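Local structure of uncharacterized protein (1ZSO) at residues B[125-130]-B[145-150]; B[131-136]-B[141-146]. The protein is of unknown function but belongs to a family of eukaryotic CXXC-motif proteins and may bind zinc. All coordinates share one frame; numbering follows the deposited sequence.

Contact 1. Residues B[125-130]-B[145-150]; sequences VEDTKG and DYNEEH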
loop_
_atom_site.group_PDB
_atom_site.type_symbol
_atom_site.label_atom_id
_atom_site.label_comp_id
_atom_site.label_asym_id
_atom_site.label_seq_id
_atom_site.Cartn_x
_atom_site.Cartn_y
_atom_site.Cartn_z
ATOM N N VAL B 125 -8.084 8.938 -23.465
ATOM C CA VAL B 125 -8.835 9.966 -24.145
ATOM C C VAL B 125 -9.510 9.382 -25.387
ATOM O O VAL B 125 -8.905 8.619 -26.141
ATOM C CB VAL B 125 -7.935 11.109 -24.553
ATOM C CG1 VAL B 125 -8.619 11.942 -25.597
ATOM C CG2 VAL B 125 -7.554 11.927 -23.326
ATOM N N GLU B 126 -10.774 9.741 -25.570
ATOM C CA GLU B 126 -11.468 9.527 -26.838
ATOM C C GLU B 126 -11.584 10.896 -27.478
ATOM O O GLU B 126 -11.913 11.844 -26.783
ATOM C CB GLU B 126 -12.866 8.938 -26.629
ATOM C CG GLU B 126 -13.554 8.565 -27.970
ATOM C CD GLU B 126 -14.865 7.852 -27.787
ATOM O OE1 GLU B 126 -15.376 7.851 -26.646
ATOM O OE2 GLU B 126 -15.384 7.284 -28.786
ATOM N N ASP B 127 -11.299 11.011 -28.779
ATOM C CA ASP B 127 -11.505 12.284 -29.480
ATOM C C ASP B 127 -12.863 12.288 -30.167
ATOM O O ASP B 127 -13.548 11.280 -30.143
ATOM C CB ASP B 127 -10.360 12.608 -30.457
ATOM C CG ASP B 127 -10.290 11.654 -31.663
ATOM O OD1 ASP B 127 -11.301 11.077 -32.108
ATOM O OD2 ASP B 127 -9.182 11.506 -32.196
ATOM N N THR B 128 -13.243 13.421 -30.755
ATOM C CA THR B 128 -14.586 13.602 -31.274
ATOM C C THR B 128 -14.870 12.691 -32.484
ATOM O O THR B 128 -16.038 12.430 -32.815
ATOM C CB THR B 128 -14.884 15.086 -31.646
ATOM O OG1 THR B 128 -13.854 15.591 -32.504
ATOM C CG2 THR B 128 -15.014 15.960 -30.375
ATOM N N LYS B 129 -13.800 12.194 -33.109
ATOM C CA LYS B 129 -13.905 11.227 -34.202
ATOM C C LYS B 129 -13.818 9.792 -33.686
ATOM O O LYS B 129 -13.673 8.855 -34.465
ATOM C CB LYS B 129 -12.793 11.476 -35.220
ATOM C CG LYS B 129 -12.835 12.864 -35.858
ATOM C CD LYS B 129 -13.962 12.986 -36.864
ATOM C CE LYS B 129 -14.013 14.379 -37.482
ATOM N NZ LYS B 129 -15.425 14.820 -37.714
ATOM N N GLY B 130 -13.861 9.634 -32.365
ATOM C CA GLY B 130 -14.054 8.334 -31.747
ATOM C C GLY B 130 -12.827 7.468 -31.506
ATOM O O GLY B 130 -12.968 6.343 -31.032
ATOM N N ASP B 145 -2.231 15.149 -29.111
ATOM C CA ASP B 145 -1.909 14.169 -30.116
ATOM C C ASP B 145 -2.556 14.693 -31.398
ATOM O O ASP B 145 -3.181 15.763 -31.404
ATOM C CB ASP B 145 -2.441 12.767 -29.739
ATOM C CG ASP B 145 -1.517 11.616 -30.227
ATOM O OD1 ASP B 145 -1.277 10.667 -29.447
ATOM O OD2 ASP B 145 -1.023 11.658 -31.379
ATOM N N TYR B 146 -2.404 13.933 -32.482
ATOM C CA TYR B 146 -2.878 14.328 -33.797
ATOM C C TYR B 146 -3.627 13.140 -34.336
ATOM O O TYR B 146 -3.123 12.023 -34.316
ATOM C CB TYR B 146 -1.685 14.663 -34.700
ATOM C CG TYR B 146 -2.003 15.389 -35.988
ATOM C CD1 TYR B 146 -1.831 14.763 -37.201
ATOM C CD2 TYR B 146 -2.457 16.714 -35.992
ATOM C CE1 TYR B 146 -2.115 15.422 -38.411
ATOM C CE2 TYR B 146 -2.741 17.394 -37.202
ATOM C CZ TYR B 146 -2.563 16.738 -38.407
ATOM O OH TYR B 146 -2.836 17.358 -39.624
ATOM N N ASN B 147 -4.853 13.370 -34.779
ATOM C CA ASN B 147 -5.591 12.346 -35.502
ATOM C C ASN B 147 -5.168 12.394 -36.974
ATOM O O ASN B 147 -5.578 13.289 -37.724
ATOM C CB ASN B 147 -7.105 12.541 -35.351
ATOM C CG ASN B 147 -7.891 11.337 -35.810
ATOM O OD1 ASN B 147 -7.662 10.791 -36.894
ATOM N ND2 ASN B 147 -8.841 10.922 -34.991
ATOM N N GLU B 148 -4.332 11.430 -37.366
ATOM C CA GLU B 148 -3.833 11.353 -38.733
ATOM C C GLU B 148 -4.976 11.053 -39.699
ATOM O O GLU B 148 -4.975 11.530 -40.836
ATOM C CB GLU B 148 -2.784 10.243 -38.875
ATOM C CG GLU B 148 -1.644 10.248 -37.859
ATOM C CD GLU B 148 -0.496 11.197 -38.198
ATOM O OE1 GLU B 148 -0.089 11.308 -39.380
ATOM O OE2 GLU B 148 0.020 11.817 -37.248
ATOM N N GLU B 149 -5.924 10.226 -39.255
ATOM C CA GLU B 149 -7.051 9.787 -40.103
ATOM C C GLU B 149 -7.847 10.979 -40.625
ATOM O O GLU B 149 -8.169 11.042 -41.817
ATOM C CB GLU B 149 -7.982 8.849 -39.320
ATOM C CG GLU B 149 -8.146 7.447 -39.885
ATOM C CD GLU B 149 -9.536 7.217 -40.473
ATOM O OE1 GLU B 149 -10.351 8.159 -40.462
ATOM O OE2 GLU B 149 -9.819 6.095 -40.937
ATOM N N HIS B 150 -8.155 11.920 -39.734
ATOM C CA HIS B 150 -8.926 13.101 -40.097
ATOM C C HIS B 150 -8.084 14.376 -40.046
ATOM O O HIS B 150 -8.627 15.469 -40.143
ATOM C CB HIS B 150 -10.145 13.265 -39.174
ATOM C CG HIS B 150 -11.063 12.075 -39.137
ATOM N ND1 HIS B 150 -10.852 10.993 -38.307
ATOM C CD2 HIS B 150 -12.220 11.820 -39.795
ATOM C CE1 HIS B 150 -11.825 10.113 -38.474
ATOM N NE2 HIS B 150 -12.668 10.592 -39.369
#
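Asp127, at the start of a type I beta turn (Asp127 to Gly130) that closes the hairpin of strands 123-127 and 132-136, meets Asn147, at the end of strand 143-147 where an Asx motif begins. Strands 123-127 and 143-147 belong to different sheets, and between these two segments the contacts run through side chains. The two side chains cross at about a right angle, yet their flat ends are turned only 31° from each other. Asn147 ND2 donates to Asp127 OD2 at 2.9 Å, with an N-H...O angle of 155°. The oxygen is met on its syn side, somewhat out of the carboxylate plane, while the acceptor lies near the amide plane. Asp127 CG sits between the backbone N and carbonyl carbon, which turns one oxygen, OD1, back over its own turn; the other, OD2, is shared between Tyr133 OH, its strongest polar partner, and Asn147 ND2. OD1 accepts the backbone N of Lys131 and, weakly, that of Lys129, so both oxygens of this buried carboxylate are engaged.

On the more exposed side, Lys129 lies obliquely over His150. Its CD stands 3.6 Å from the imidazole centroid of His150 and only 10° off the ring normal, a CH-pi contact made by the aliphatic part of the chain. CB and CG also touch the ring, the bend at chi2 keeping the methylenes close to it. On the opposite face of the imidazole, Glu149 OE1 lies toward the rim.

Asn147 holds the chain beyond strand 143-147 in the Asx motif: its OD1 accepts His150 N at 3.1 Å, the donor standing above the carbonyl plane, and a weaker, longer bond comes from His150 ND1 at 3.5 Å.

Contact 2. Residues B[131-136]-B[141-146]; sequences KLYYDV and QNWCDY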
loop_
_atom_site.group_PDB
_atom_site.type_symbol
_atom_site.label_atom_id
_atom_site.label_comp_id
_atom_site.label_asym_id
_atom_site.label_seq_id
_atom_site.Cartn_x
_atom_site.Cartn_y
_atom_site.Cartn_z
ATOM N N LYS B 131 -11.627 7.960 -31.804
ATOM C CA LYS B 131 -10.439 7.132 -31.606
ATOM C C LYS B 131 -9.848 7.393 -30.237
ATOM O O LYS B 131 -9.980 8.487 -29.680
ATOM C CB LYS B 131 -9.412 7.321 -32.725
ATOM C CG LYS B 131 -8.332 8.303 -32.468
ATOM C CD LYS B 131 -7.022 7.613 -32.221
ATOM C CE LYS B 131 -6.141 7.596 -33.468
ATOM N NZ LYS B 131 -4.737 8.000 -33.069
ATOM N N LEU B 132 -9.223 6.360 -29.692
ATOM C CA LEU B 132 -8.847 6.335 -28.294
ATOM C C LEU B 132 -7.351 6.484 -28.153
ATOM O O LEU B 132 -6.585 5.957 -28.957
ATOM C CB LEU B 132 -9.289 5.016 -27.674
ATOM C CG LEU B 132 -10.801 4.761 -27.669
ATOM C CD1 LEU B 132 -11.067 3.320 -27.392
ATOM C CD2 LEU B 132 -11.467 5.608 -26.629
ATOM N N TYR B 133 -6.929 7.218 -27.137
ATOM C CA TYR B 133 -5.514 7.390 -26.880
ATOM C C TYR B 133 -5.265 6.870 -25.484
ATOM O O TYR B 133 -6.020 7.173 -24.542
ATOM C CB TYR B 133 -5.111 8.861 -27.017
ATOM C CG TYR B 133 -5.554 9.475 -28.327
ATOM C CD1 TYR B 133 -6.894 9.768 -28.571
ATOM C CD2 TYR B 133 -4.638 9.725 -29.334
ATOM C CE1 TYR B 133 -7.301 10.314 -29.770
ATOM C CE2 TYR B 133 -5.029 10.256 -30.533
ATOM C CZ TYR B 133 -6.358 10.559 -30.744
ATOM O OH TYR B 133 -6.711 11.106 -31.948
ATOM N N TYR B 134 -4.223 6.053 -25.372
ATOM C CA TYR B 134 -3.840 5.445 -24.119
ATOM C C TYR B 134 -2.569 6.064 -23.543
ATOM O O TYR B 134 -1.863 6.866 -24.206
ATOM C CB TYR B 134 -3.660 3.948 -24.319
ATOM C CG TYR B 134 -4.984 3.301 -24.661
ATOM C CD1 TYR B 134 -5.835 2.862 -23.650
ATOM C CD2 TYR B 134 -5.418 3.194 -25.982
ATOM C CE1 TYR B 134 -7.063 2.309 -23.953
ATOM C CE2 TYR B 134 -6.642 2.658 -26.279
ATOM C CZ TYR B 134 -7.459 2.225 -25.260
ATOM O OH TYR B 134 -8.690 1.675 -25.520
ATOM N N ASP B 135 -2.286 5.700 -22.297
ATOM C CA ASP B 135 -1.077 6.175 -21.655
ATOM C C ASP B 135 -1.002 7.695 -21.824
ATOM O O ASP B 135 0.058 8.246 -22.103
ATOM C CB ASP B 135 0.136 5.501 -22.304
ATOM C CG ASP B 135 0.230 4.001 -21.977
ATOM O OD1 ASP B 135 0.454 3.674 -20.781
ATOM O OD2 ASP B 135 0.105 3.160 -22.914
ATOM N N VAL B 136 -2.146 8.353 -21.692
ATOM C CA VAL B 136 -2.222 9.813 -21.790
ATOM C C VAL B 136 -1.618 10.394 -20.527
ATOM O O VAL B 136 -2.042 10.087 -19.411
ATOM C CB VAL B 136 -3.665 10.297 -22.010
ATOM C CG1 VAL B 136 -3.770 11.797 -21.886
ATOM C CG2 VAL B 136 -4.176 9.830 -23.379
ATOM N N GLN B 141 0.207 18.295 -16.828
ATOM C CA GLN B 141 -1.040 19.051 -16.856
ATOM C C GLN B 141 -1.533 19.356 -18.260
ATOM O O GLN B 141 -2.517 20.081 -18.434
ATOM C CB GLN B 141 -0.917 20.339 -16.036
ATOM C CG GLN B 141 -1.110 20.158 -14.529
ATOM C CD GLN B 141 0.133 19.700 -13.778
ATOM O OE1 GLN B 141 0.043 18.850 -12.873
ATOM N NE2 GLN B 141 1.289 20.266 -14.118
ATOM N N ASN B 142 -0.857 18.799 -19.272
ATOM C CA ASN B 142 -1.083 19.199 -20.674
ATOM C C ASN B 142 -0.794 17.974 -21.557
ATOM O O ASN B 142 0.135 17.208 -21.302
ATOM C CB ASN B 142 -0.173 20.375 -21.112
ATOM C CG ASN B 142 -0.492 21.699 -20.410
ATOM O OD1 ASN B 142 -1.407 22.452 -20.821
ATOM N ND2 ASN B 142 0.288 22.018 -19.379
ATOM N N TRP B 143 -1.561 17.823 -22.619
ATOM C CA TRP B 143 -1.348 16.699 -23.509
ATOM C C TRP B 143 -1.999 16.963 -24.828
ATOM O O TRP B 143 -3.080 17.510 -24.878
ATOM C CB TRP B 143 -1.905 15.425 -22.880
ATOM C CG TRP B 143 -2.005 14.287 -23.814
ATOM C CD1 TRP B 143 -1.068 13.322 -24.037
ATOM C CD2 TRP B 143 -3.120 13.973 -24.673
ATOM N NE1 TRP B 143 -1.521 12.442 -24.979
ATOM C CE2 TRP B 143 -2.777 12.810 -25.384
ATOM C CE3 TRP B 143 -4.358 14.559 -24.895
ATOM C CZ2 TRP B 143 -3.625 12.220 -26.304
ATOM C CZ3 TRP B 143 -5.206 13.986 -25.840
ATOM C CH2 TRP B 143 -4.832 12.825 -26.534
ATOM N N CYS B 144 -1.320 16.566 -25.902
ATOM C CA CYS B 144 -1.927 16.571 -27.212
ATOM C C CYS B 144 -1.454 15.412 -28.076
ATOM O O CYS B 144 -0.454 14.770 -27.789
ATOM C CB CYS B 144 -1.684 17.898 -27.922
ATOM S SG CYS B 144 0.031 18.216 -28.281
ATOM N N ASP B 145 -2.231 15.149 -29.111
ATOM C CA ASP B 145 -1.909 14.169 -30.116
ATOM C C ASP B 145 -2.556 14.693 -31.398
ATOM O O ASP B 145 -3.181 15.763 -31.404
ATOM C CB ASP B 145 -2.441 12.767 -29.739
ATOM C CG ASP B 145 -1.517 11.616 -30.227
ATOM O OD1 ASP B 145 -1.277 10.667 -29.447
ATOM O OD2 ASP B 145 -1.023 11.658 -31.379
ATOM N N TYR B 146 -2.404 13.933 -32.482
ATOM C CA TYR B 146 -2.878 14.328 -33.797
ATOM C C TYR B 146 -3.627 13.140 -34.336
ATOM O O TYR B 146 -3.123 12.023 -34.316
ATOM C CB TYR B 146 -1.685 14.663 -34.700
ATOM C CG TYR B 146 -2.003 15.389 -35.988
ATOM C CD1 TYR B 146 -1.831 14.763 -37.201
ATOM C CD2 TYR B 146 -2.457 16.714 -35.992
ATOM C CE1 TYR B 146 -2.115 15.422 -38.411
ATOM C CE2 TYR B 146 -2.741 17.394 -37.202
ATOM C CZ TYR B 146 -2.563 16.738 -38.407
ATOM O OH TYR B 146 -2.836 17.358 -39.624
#
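Trp143 packs against Val136 and Tyr133 where the outermost strands of two antiparallel sheets, 143-147 and 132-136, face each other through side chains. The axes of segments 132-134 and 143-146 come no closer than 9.7 Å, about twice the spacing of paired strands, which rules out backbone pairing between them.

The tight part is apolar. Val136 CG1 sits over the indole of Trp143, 3.5 Å from the five-membered-ring centroid and 8° off its normal, a CH-pi contact. Val136 CG2 lies 3.8 Å from Trp143 CZ2. With CG anti to the backbone N, Trp143 extends toward the other strand and presents its six-membered ring edge to the face of Tyr133. This is an offset edge-to-face pair, with centroids 5.5 Å apart and planes at 72°; Trp143 CH2 lies over the phenol, and CZ2 touches Tyr133 CB. Ile156 of strand 152-163 and Leu138 also pack on the indole.

Toward Tyr146 the contact thins out. Exposed Lys131 lays its CD 3.3 Å above the Tyr133 ring plane, toward the rim, but its NZ remains 5.5 Å from Asp145 OD2, too far for a salt bridge. Asp145 reaches the phenol edge, its carboxylate plane turned 46° from the ring and steadied by OD2 accepting Tyr146 N on the anti lone pair. There Asp145 OD1 lies 3.5 Å from Tyr133 CD2.

How the contacts relate
Contacts 1 and 2 are successive levels of one interface between the two sheets, their centres about 9 Å apart. Both use strand 143-147, sharing Asp145 and Tyr146, while strands 123-127 and 132-136 pair in the other sheet. There Val125 O and Tyr133 N lie 2.6 Å apart, a probable hydrogen bond. Tyr133 bridges the levels: its ring belongs to contact 2, whereas its OH lies 2.5 Å from Asp127 OD2 in contact 1. Lys131 CG packs 3.7 Å from Asn147 ND2. The interface thus passes from a buried polar pair to an aromatic and aliphatic cluster around Trp143.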